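Local coordinates for catalase (Pseudomonas syringae, PDB 1M7S), which uses heme to decompose hydrogen peroxide into water and oxygen, protecting the cell from the toxic effects of peroxide, at residues Thr5-Ala10 with Leu34-Gln39; Asn17-Gly22 with Leu28-Gln33; Thr171-Tyr176 with Pro458-Arg463. One frame throughout, in Å; residues are numbered along the deposited sequence.

Interaction 1. Residues Thr5-Ala10 with Leu34-Gln39; sequences TRDNGA and LLQKLQ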
loop_
_atom_site.group_PDB
_atom_site.type_symbol
_atom_site.label_atom_id
_atom_site.label_comp_id
_atom_site.label_asym_id
_atom_site.label_seq_id
_atom_site.Cartn_x
_atom_site.Cartn_y
_atom_site.Cartn_z
ATOM N N THR A 5 19.787 18.476 -7.501
ATOM C CA THR A 5 18.708 19.039 -6.748
ATOM C C THR A 5 18.002 17.977 -5.872
ATOM O O THR A 5 18.098 16.791 -6.177
ATOM C CB THR A 5 17.556 19.668 -7.554
ATOM O OG1 THR A 5 16.768 18.592 -8.118
ATOM C CG2 THR A 5 18.069 20.573 -8.685
ATOM N N ARG A 6 17.228 18.456 -4.933
ATOM C CA ARG A 6 16.300 17.663 -4.130
ATOM C C ARG A 6 14.996 17.556 -4.938
ATOM O O ARG A 6 14.916 18.124 -6.039
ATOM C CB ARG A 6 16.086 18.273 -2.755
ATOM C CG ARG A 6 17.312 18.395 -1.863
ATOM C CD ARG A 6 16.978 18.375 -0.378
ATOM N NE ARG A 6 15.920 19.315 -0.051
ATOM C CZ ARG A 6 15.955 20.633 0.158
ATOM N NH1 ARG A 6 14.838 21.296 0.417
ATOM N NH2 ARG A 6 17.118 21.239 0.145
ATOM N N ASP A 7 14.023 16.770 -4.496
ATOM C CA ASP A 7 12.750 16.579 -5.221
ATOM C C ASP A 7 11.876 17.829 -5.275
ATOM O O ASP A 7 11.001 17.952 -6.170
ATOM C CB ASP A 7 12.052 15.366 -4.583
ATOM C CG ASP A 7 12.746 14.022 -4.830
ATOM O OD1 ASP A 7 13.618 13.878 -5.726
ATOM O OD2 ASP A 7 12.352 13.010 -4.162
ATOM N N ASN A 8 12.064 18.841 -4.410
ATOM C CA ASN A 8 11.383 20.133 -4.530
ATOM C C ASN A 8 12.130 21.132 -5.433
ATOM O O ASN A 8 11.731 22.322 -5.452
ATOM C CB ASN A 8 11.239 20.837 -3.184
ATOM C CG ASN A 8 12.558 21.385 -2.638
ATOM O OD1 ASN A 8 13.636 20.882 -2.976
ATOM N ND2 ASN A 8 12.480 22.425 -1.781
ATOM N N GLY A 9 13.176 20.696 -6.105
ATOM C CA GLY A 9 13.967 21.544 -6.986
ATOM C C GLY A 9 15.099 22.348 -6.330
ATOM O O GLY A 9 15.853 22.968 -7.082
ATOM N N ALA A 10 15.206 22.347 -5.010
ATOM C CA ALA A 10 16.279 23.123 -4.354
ATOM C C ALA A 10 17.623 22.446 -4.593
ATOM O O ALA A 10 17.716 21.218 -4.596
ATOM C CB ALA A 10 15.989 23.339 -2.880
ATOM N N LEU A 34 20.029 14.014 3.136
ATOM C CA LEU A 34 20.220 12.608 3.543
ATOM C C LEU A 34 18.879 11.886 3.650
ATOM O O LEU A 34 18.690 10.757 3.126
ATOM C CB LEU A 34 20.976 12.568 4.871
ATOM C CG LEU A 34 21.120 11.216 5.554
ATOM C CD1 LEU A 34 22.012 10.300 4.695
ATOM C CD2 LEU A 34 21.749 11.424 6.920
ATOM N N LEU A 35 17.916 12.438 4.391
ATOM C CA LEU A 35 16.634 11.807 4.664
ATOM C C LEU A 35 15.808 11.600 3.405
ATOM O O LEU A 35 15.267 10.491 3.230
ATOM C CB LEU A 35 15.753 12.642 5.639
ATOM C CG LEU A 35 15.961 12.506 7.155
ATOM C CD1 LEU A 35 15.383 11.190 7.670
ATOM C CD2 LEU A 35 17.407 12.529 7.563
ATOM N N GLN A 36 15.812 12.565 2.468
ATOM C CA GLN A 36 15.033 12.324 1.259
ATOM C C GLN A 36 15.606 11.201 0.421
ATOM O O GLN A 36 14.861 10.401 -0.130
ATOM C CB GLN A 36 14.962 13.596 0.386
ATOM C CG GLN A 36 13.962 13.373 -0.779
ATOM C CD GLN A 36 13.680 14.750 -1.413
ATOM O OE1 GLN A 36 14.508 15.199 -2.212
ATOM N NE2 GLN A 36 12.554 15.338 -1.031
ATOM N N LYS A 37 16.935 11.194 0.193
ATOM C CA LYS A 37 17.565 10.179 -0.608
ATOM C C LYS A 37 17.327 8.815 0.031
ATOM O O LYS A 37 17.031 7.918 -0.749
ATOM C CB LYS A 37 19.105 10.288 -0.718
ATOM C CG LYS A 37 19.595 11.526 -1.402
ATOM C CD LYS A 37 21.119 11.595 -1.333
ATOM C CE LYS A 37 21.816 10.566 -2.221
ATOM N NZ LYS A 37 23.290 10.927 -2.267
ATOM N N LEU A 38 17.423 8.728 1.357
ATOM C CA LEU A 38 17.212 7.408 1.981
ATOM C C LEU A 38 15.731 7.005 1.893
ATOM O O LEU A 38 15.476 5.857 1.532
ATOM C CB LEU A 38 17.752 7.382 3.408
ATOM C CG LEU A 38 19.281 7.412 3.574
ATOM C CD1 LEU A 38 19.618 7.393 5.069
ATOM C CD2 LEU A 38 19.877 6.198 2.857
ATOM N N GLN A 39 14.799 7.919 2.109
ATOM C CA GLN A 39 13.381 7.507 2.032
ATOM C C GLN A 39 12.993 7.087 0.651
ATOM O O GLN A 39 12.166 6.180 0.442
ATOM C CB GLN A 39 12.500 8.629 2.611
ATOM C CG GLN A 39 12.639 8.698 4.128
ATOM C CD GLN A 39 11.436 9.348 4.815
ATOM O OE1 GLN A 39 11.197 10.570 4.711
ATOM N NE2 GLN A 39 10.703 8.550 5.594
HETATM O O HOH W 1 12.381 18.414 -1.152
#

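Interaction 2. Residues Asn17-Gly22 with Leu28-Gln33; sequences NSQTAG and LLQDVQ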
loop_
_atom_site.group_PDB
_atom_site.type_symbol
_atom_site.label_atom_id
_atom_site.label_comp_id
_atom_site.label_asym_id
_atom_site.label_seq_id
_atom_site.Cartn_x
_atom_site.Cartn_y
_atom_site.Cartn_z
ATOM N N ASN A 17 28.910 14.275 2.069
ATOM C CA ASN A 17 29.002 14.168 3.513
ATOM C C ASN A 17 27.672 14.508 4.170
ATOM O O ASN A 17 27.015 15.501 3.809
ATOM C CB ASN A 17 30.010 15.269 4.030
ATOM C CG ASN A 17 31.376 14.992 3.446
ATOM O OD1 ASN A 17 31.996 13.970 3.739
ATOM N ND2 ASN A 17 31.813 15.872 2.555
ATOM N N SER A 18 27.229 13.679 5.128
ATOM C CA SER A 18 26.035 14.023 5.877
ATOM C C SER A 18 26.369 15.190 6.823
ATOM O O SER A 18 27.551 15.413 7.158
ATOM C CB SER A 18 25.649 12.854 6.845
ATOM O OG SER A 18 25.452 11.692 5.995
ATOM N N GLN A 19 25.313 15.831 7.309
ATOM C CA GLN A 19 25.569 16.949 8.253
ATOM C C GLN A 19 25.777 16.353 9.631
ATOM O O GLN A 19 24.907 15.591 10.083
ATOM C CB GLN A 19 24.404 17.940 8.258
ATOM C CG GLN A 19 24.750 19.216 9.066
ATOM C CD GLN A 19 23.597 20.200 9.055
ATOM O OE1 GLN A 19 22.431 19.833 8.949
ATOM N NE2 GLN A 19 23.860 21.509 9.084
ATOM N N THR A 20 26.861 16.664 10.316
ATOM C CA THR A 20 27.165 16.129 11.644
ATOM C C THR A 20 27.409 17.218 12.687
ATOM O O THR A 20 27.684 18.368 12.338
ATOM C CB THR A 20 28.376 15.169 11.657
ATOM O OG1 THR A 20 29.575 15.840 11.243
ATOM C CG2 THR A 20 28.198 13.961 10.710
ATOM N N ALA A 21 27.301 16.831 13.963
ATOM C CA ALA A 21 27.498 17.741 15.094
ATOM C C ALA A 21 28.976 17.734 15.491
ATOM O O ALA A 21 29.436 17.136 16.459
ATOM C CB ALA A 21 26.630 17.288 16.273
ATOM N N GLY A 22 29.749 18.493 14.744
ATOM C CA GLY A 22 31.191 18.544 14.849
ATOM C C GLY A 22 31.810 17.402 14.036
ATOM O O GLY A 22 31.161 16.421 13.632
ATOM N N LEU A 28 22.816 14.780 12.025
ATOM C CA LEU A 28 21.620 15.499 12.457
ATOM C C LEU A 28 20.358 15.121 11.697
ATOM O O LEU A 28 20.372 14.947 10.486
ATOM C CB LEU A 28 21.818 17.015 12.226
ATOM C CG LEU A 28 23.085 17.600 12.873
ATOM C CD1 LEU A 28 23.131 19.090 12.521
ATOM C CD2 LEU A 28 23.070 17.255 14.350
ATOM N N LEU A 29 19.237 15.094 12.407
ATOM C CA LEU A 29 17.932 14.830 11.810
ATOM C C LEU A 29 17.536 15.858 10.760
ATOM O O LEU A 29 16.899 15.538 9.739
ATOM C CB LEU A 29 16.905 14.812 12.942
ATOM C CG LEU A 29 15.445 14.481 12.567
ATOM C CD1 LEU A 29 15.298 13.103 11.942
ATOM C CD2 LEU A 29 14.581 14.605 13.823
ATOM N N GLN A 30 17.988 17.134 10.891
ATOM C CA GLN A 30 17.620 18.152 9.900
ATOM C C GLN A 30 18.294 18.045 8.558
ATOM O O GLN A 30 18.048 18.846 7.634
ATOM C CB GLN A 30 17.869 19.562 10.488
ATOM C CG GLN A 30 19.365 19.919 10.600
ATOM C CD GLN A 30 19.430 21.370 11.123
ATOM O OE1 GLN A 30 18.972 21.649 12.219
ATOM N NE2 GLN A 30 19.899 22.290 10.288
ATOM N N ASP A 31 19.157 17.039 8.314
ATOM C CA ASP A 31 19.788 16.879 7.025
ATOM C C ASP A 31 18.712 16.347 6.066
ATOM O O ASP A 31 18.638 15.142 5.758
ATOM C CB ASP A 31 20.948 15.887 7.080
ATOM C CG ASP A 31 21.747 15.965 5.789
ATOM O OD1 ASP A 31 22.932 15.606 5.845
ATOM O OD2 ASP A 31 21.183 16.361 4.718
ATOM N N VAL A 32 17.974 17.248 5.441
ATOM C CA VAL A 32 16.889 16.873 4.545
ATOM C C VAL A 32 17.368 16.159 3.283
ATOM O O VAL A 32 16.575 15.333 2.768
ATOM C CB VAL A 32 15.991 18.086 4.219
ATOM C CG1 VAL A 32 15.446 18.664 5.532
ATOM C CG2 VAL A 32 16.703 19.186 3.486
ATOM N N GLN A 33 18.586 16.417 2.798
ATOM C CA GLN A 33 19.066 15.681 1.624
ATOM C C GLN A 33 19.318 14.230 2.023
ATOM O O GLN A 33 18.916 13.292 1.282
ATOM C CB GLN A 33 20.295 16.302 0.967
ATOM C CG GLN A 33 21.104 15.411 0.000
ATOM C CD GLN A 33 20.392 15.246 -1.332
ATOM O OE1 GLN A 33 19.185 15.517 -1.400
ATOM N NE2 GLN A 33 21.052 14.794 -2.393
HETATM O O HOH W 2 24.569 16.848 3.761
HETATM O O HOH W 3 20.233 21.328 7.676
#

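Interaction 3. Residues Thr171-Tyr176 with Pro458-Arg463; sequences TLTLLY and PNYGTR. Unlike the reference sequence in segment 458-463: Pro458 (reference Arg), Asn459 (reference His).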
loop_
_atom_site.group_PDB
_atom_site.type_symbol
_atom_site.label_atom_id
_atom_site.label_comp_id
_atom_site.label_asym_id
_atom_site.label_seq_id
_atom_site.Cartn_x
_atom_site.Cartn_y
_atom_site.Cartn_z
ATOM N N THR A 171 0.782 -31.140 -21.641
ATOM C CA THR A 171 1.693 -30.023 -21.367
ATOM C C THR A 171 2.887 -30.398 -20.514
ATOM O O THR A 171 3.977 -29.820 -20.677
ATOM C CB THR A 171 0.946 -28.772 -20.872
ATOM O OG1 THR A 171 -0.131 -28.595 -21.850
ATOM C CG2 THR A 171 1.815 -27.536 -20.848
ATOM N N LEU A 172 2.812 -31.370 -19.595
ATOM C CA LEU A 172 4.000 -31.851 -18.912
ATOM C C LEU A 172 4.955 -32.512 -19.896
ATOM O O LEU A 172 6.173 -32.450 -19.737
ATOM C CB LEU A 172 3.615 -32.914 -17.841
ATOM C CG LEU A 172 2.903 -32.245 -16.657
ATOM C CD1 LEU A 172 2.277 -33.361 -15.826
ATOM C CD2 LEU A 172 3.942 -31.417 -15.897
ATOM N N THR A 173 4.456 -33.092 -20.967
ATOM C CA THR A 173 5.315 -33.688 -22.023
ATOM C C THR A 173 6.067 -32.564 -22.704
ATOM O O THR A 173 7.305 -32.656 -22.853
ATOM C CB THR A 173 4.417 -34.435 -23.038
ATOM O OG1 THR A 173 3.842 -35.521 -22.313
ATOM C CG2 THR A 173 5.134 -35.000 -24.258
ATOM N N LEU A 174 5.424 -31.424 -22.986
ATOM C CA LEU A 174 6.194 -30.311 -23.544
ATOM C C LEU A 174 7.243 -29.771 -22.560
ATOM O O LEU A 174 8.399 -29.490 -22.854
ATOM C CB LEU A 174 5.245 -29.097 -23.818
ATOM C CG LEU A 174 4.285 -29.269 -24.991
ATOM C CD1 LEU A 174 3.355 -28.040 -25.052
ATOM C CD2 LEU A 174 4.988 -29.385 -26.350
ATOM N N LEU A 175 6.821 -29.610 -21.304
ATOM C CA LEU A 175 7.675 -29.072 -20.246
ATOM C C LEU A 175 8.991 -29.839 -20.078
ATOM O O LEU A 175 10.039 -29.193 -19.953
ATOM C CB LEU A 175 6.939 -29.014 -18.885
ATOM C CG LEU A 175 7.845 -28.500 -17.725
ATOM C CD1 LEU A 175 8.171 -27.011 -17.899
ATOM C CD2 LEU A 175 7.124 -28.727 -16.400
ATOM N N TYR A 176 8.937 -31.164 -20.088
ATOM C CA TYR A 176 10.105 -31.997 -19.849
ATOM C C TYR A 176 10.845 -32.310 -21.141
ATOM O O TYR A 176 11.922 -32.892 -21.109
ATOM C CB TYR A 176 9.759 -33.296 -19.054
ATOM C CG TYR A 176 9.513 -32.872 -17.606
ATOM C CD1 TYR A 176 8.217 -32.779 -17.115
ATOM C CD2 TYR A 176 10.618 -32.549 -16.797
ATOM C CE1 TYR A 176 8.034 -32.367 -15.792
ATOM C CE2 TYR A 176 10.410 -32.146 -15.482
ATOM C CZ TYR A 176 9.121 -32.055 -15.005
ATOM O OH TYR A 176 8.883 -31.619 -13.718
ATOM N N PRO A 458 2.886 -46.361 -24.668
ATOM C CA PRO A 458 3.488 -47.399 -23.859
ATOM C C PRO A 458 5.000 -47.292 -23.752
ATOM O O PRO A 458 5.601 -47.577 -22.697
ATOM C CB PRO A 458 3.093 -48.773 -24.463
ATOM C CG PRO A 458 2.273 -48.403 -25.655
ATOM C CD PRO A 458 2.004 -46.911 -25.727
ATOM N N ASN A 459 5.654 -46.807 -24.796
ATOM C CA ASN A 459 7.115 -46.662 -24.787
ATOM C C ASN A 459 7.489 -45.508 -23.853
ATOM O O ASN A 459 8.463 -45.589 -23.094
ATOM C CB ASN A 459 7.644 -46.341 -26.174
ATOM C CG ASN A 459 9.141 -46.266 -26.317
ATOM O OD1 ASN A 459 9.683 -45.310 -26.914
ATOM N ND2 ASN A 459 9.888 -47.250 -25.817
ATOM N N TYR A 460 6.736 -44.430 -24.038
ATOM C CA TYR A 460 6.994 -43.245 -23.151
ATOM C C TYR A 460 6.928 -43.673 -21.706
ATOM O O TYR A 460 7.872 -43.420 -20.957
ATOM C CB TYR A 460 5.897 -42.262 -23.511
ATOM C CG TYR A 460 5.952 -40.876 -22.881
ATOM C CD1 TYR A 460 7.045 -40.366 -22.227
ATOM C CD2 TYR A 460 4.823 -40.080 -23.072
ATOM C CE1 TYR A 460 6.996 -39.105 -21.661
ATOM C CE2 TYR A 460 4.802 -38.770 -22.549
ATOM C CZ TYR A 460 5.872 -38.328 -21.844
ATOM O OH TYR A 460 5.888 -37.053 -21.265
ATOM N N GLY A 461 5.796 -44.233 -21.285
ATOM C CA GLY A 461 5.595 -44.660 -19.917
ATOM C C GLY A 461 6.587 -45.716 -19.416
ATOM O O GLY A 461 7.128 -45.618 -18.312
ATOM N N THR A 462 6.928 -46.700 -20.248
ATOM C CA THR A 462 7.932 -47.692 -19.839
ATOM C C THR A 462 9.296 -47.065 -19.609
ATOM O O THR A 462 10.004 -47.410 -18.668
ATOM C CB THR A 462 8.057 -48.789 -20.920
ATOM O OG1 THR A 462 6.789 -49.437 -20.985
ATOM C CG2 THR A 462 9.195 -49.757 -20.589
ATOM N N ARG A 463 9.742 -46.149 -20.470
ATOM C CA ARG A 463 11.092 -45.596 -20.318
ATOM C C ARG A 463 11.106 -44.643 -19.138
ATOM O O ARG A 463 12.097 -44.637 -18.414
ATOM C CB ARG A 463 11.521 -44.893 -21.599
ATOM C CG ARG A 463 11.621 -45.858 -22.809
ATOM C CD ARG A 463 11.926 -45.043 -24.078
ATOM N NE ARG A 463 13.267 -44.504 -24.075
ATOM C CZ ARG A 463 13.873 -43.745 -24.987
ATOM N NH1 ARG A 463 13.232 -43.389 -26.101
ATOM N NH2 ARG A 463 15.131 -43.342 -24.801
#

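Interaction 1. Residues Thr5-Ala10 with Leu34-Gln39
The nearest CA atoms, those of Arg6 and Gln36, are 7.7 Å apart, where a type I beta turn from Arg6 to Gly9 faces the side of helix 32-41. Gln36 spans this distance with its CG anti to the backbone N (chi1 -172°) and the chain extended beyond it. Its OE1 accepts the backbone N-H of Asp7 at 2.8 Å from Asp7 N; the bond is nearly straight at hydrogen (171°), with the donor tilted from the carbonyl plane. The same oxygen packs against CB of Arg6. Over the amide lies the Asp7 carboxylate, stacked with the two planes 19° apart and Asp7 OD2 3.5 Å from Gln36 CD. A water accepts from Gln36 NE2 and, weakly, from Asn8 N, so the NE2 end has a looser, water-mediated link to the turn. Just past the turn, Ala10 N donates to Asn8 OD1, an Asx turn. Asp7 OD1 accepts from Asn358 and Asn360 of the second subunit, while OD2 forms a salt bridge with Arg40, which probably offsets its charge. The Gln36 amide and the Asp7-Arg40 salt bridge together fasten the N-terminal arm to helix 32-41, a neutral and a charged tie side by side.

Interaction 2. Residues Asn17-Gly22 with Leu28-Gln33
Gln19 and Asp31 both place CG anti to their backbone N, at chi1 -171° and -169°, which sends the extended Gln19 chain across the end of Leu28 and swings the Asp31 carboxylate against the backbone of Gln19. Asp31 OD1 accepts from Gln19 N at 2.8 Å, on its anti side and 25° out of the carboxylate plane; a water donating to this oxygen also donates to Asn17 O. The other oxygen caps the helix: Asp31 is the N-cap of helix 32-41, and OD2 takes the N-H of Leu34 as well as a hydrogen bond from Tyr392 of the second subunit. The two segments thus form the neck of a short loop in the N-terminal arm, closed by Leu28 N donating to Gln19 O at 3.0 Å. Within the loop, Thr20 pairs antiparallel with a strand of the third subunit, carrying the sheet across the interface. The two methyls of Leu28 divide the apolar contact: CD1 lies 3.7 Å from Gln19 CD, CD2 4.0 Å from Ala21 CB. Gln19 OE1 lies 3.5 Å from Gln30 CG, the amide planes steeply inclined; a water donates to Gln19 OE1 and accepts from Gln30 NE2, while Gln30 OE1 bonds to Gln326 of the second subunit.

Interaction 3. Residues Thr171-Tyr176 with Pro458-Arg463
Tyr460 and Thr173 meet through a hydrogen bond between their hydroxyls, Tyr460 OH donating to Thr173 OG1 at 2.8 Å. The direction fits the second bond of Thr173, whose OG1 gives its own proton to the carbonyl of Thr169 one turn back in helix 169-176; chi1 of -66° sets OG1 on the side of the backbone N, from which it reaches Thr169 O. The threonine hydroxyl is thus acceptor to the tyrosine and donor to its own helix. Reach comes from the phenol: with CG anti to the backbone N (chi1 -174°), the ring crosses the gap between two helices, where the CA atoms of Thr173 and Tyr460 are 9.8 Å apart. This bridge links parts of the chain some 280 residues apart, joining helix 169-176 to helix 458-467 of the C-terminal helical domain that catalases carry beside their beta barrel. Van der Waals contacts are few. Thr173 OG1 lies at the edge of the phenol ring, in its plane and 3.4 Å from Tyr460 CE2, while Thr173 CG2 approaches Tyr460 OH at 3.7 Å. Aromatic and apolar packing around the bridge comes from other helices: Tyr460 stacks with the ring of Tyr419 and rests on Leu430 and Phe434 of helix 424-438, and Leu418 of helix 413-421 touches Thr173.

Overall arrangement
Interactions 1 and 2 share helix 32-41 and touch directly, Arg6 CG lying 3.5 Å from Gln33 OE1; along the chain, interaction 2 is nested within the loop closed by interaction 1. Their centres are 13 Å apart, on the N-terminal arm, and their burial involves neighbouring subunits. Interaction 3 lies on the opposite side of the chain's centre, about 58 and 65 Å from them, centre to centre, and its segments meet no other subunit. The chemistry differs accordingly: in the arm, side-chain oxygens accept backbone N-H groups, joined by a backbone bond, waters, a stacked amide and leucine packing, whereas a single hydroxyl pair joins two helices inside one subunit. All touching residues are buried except Gln36, which is partly exposed.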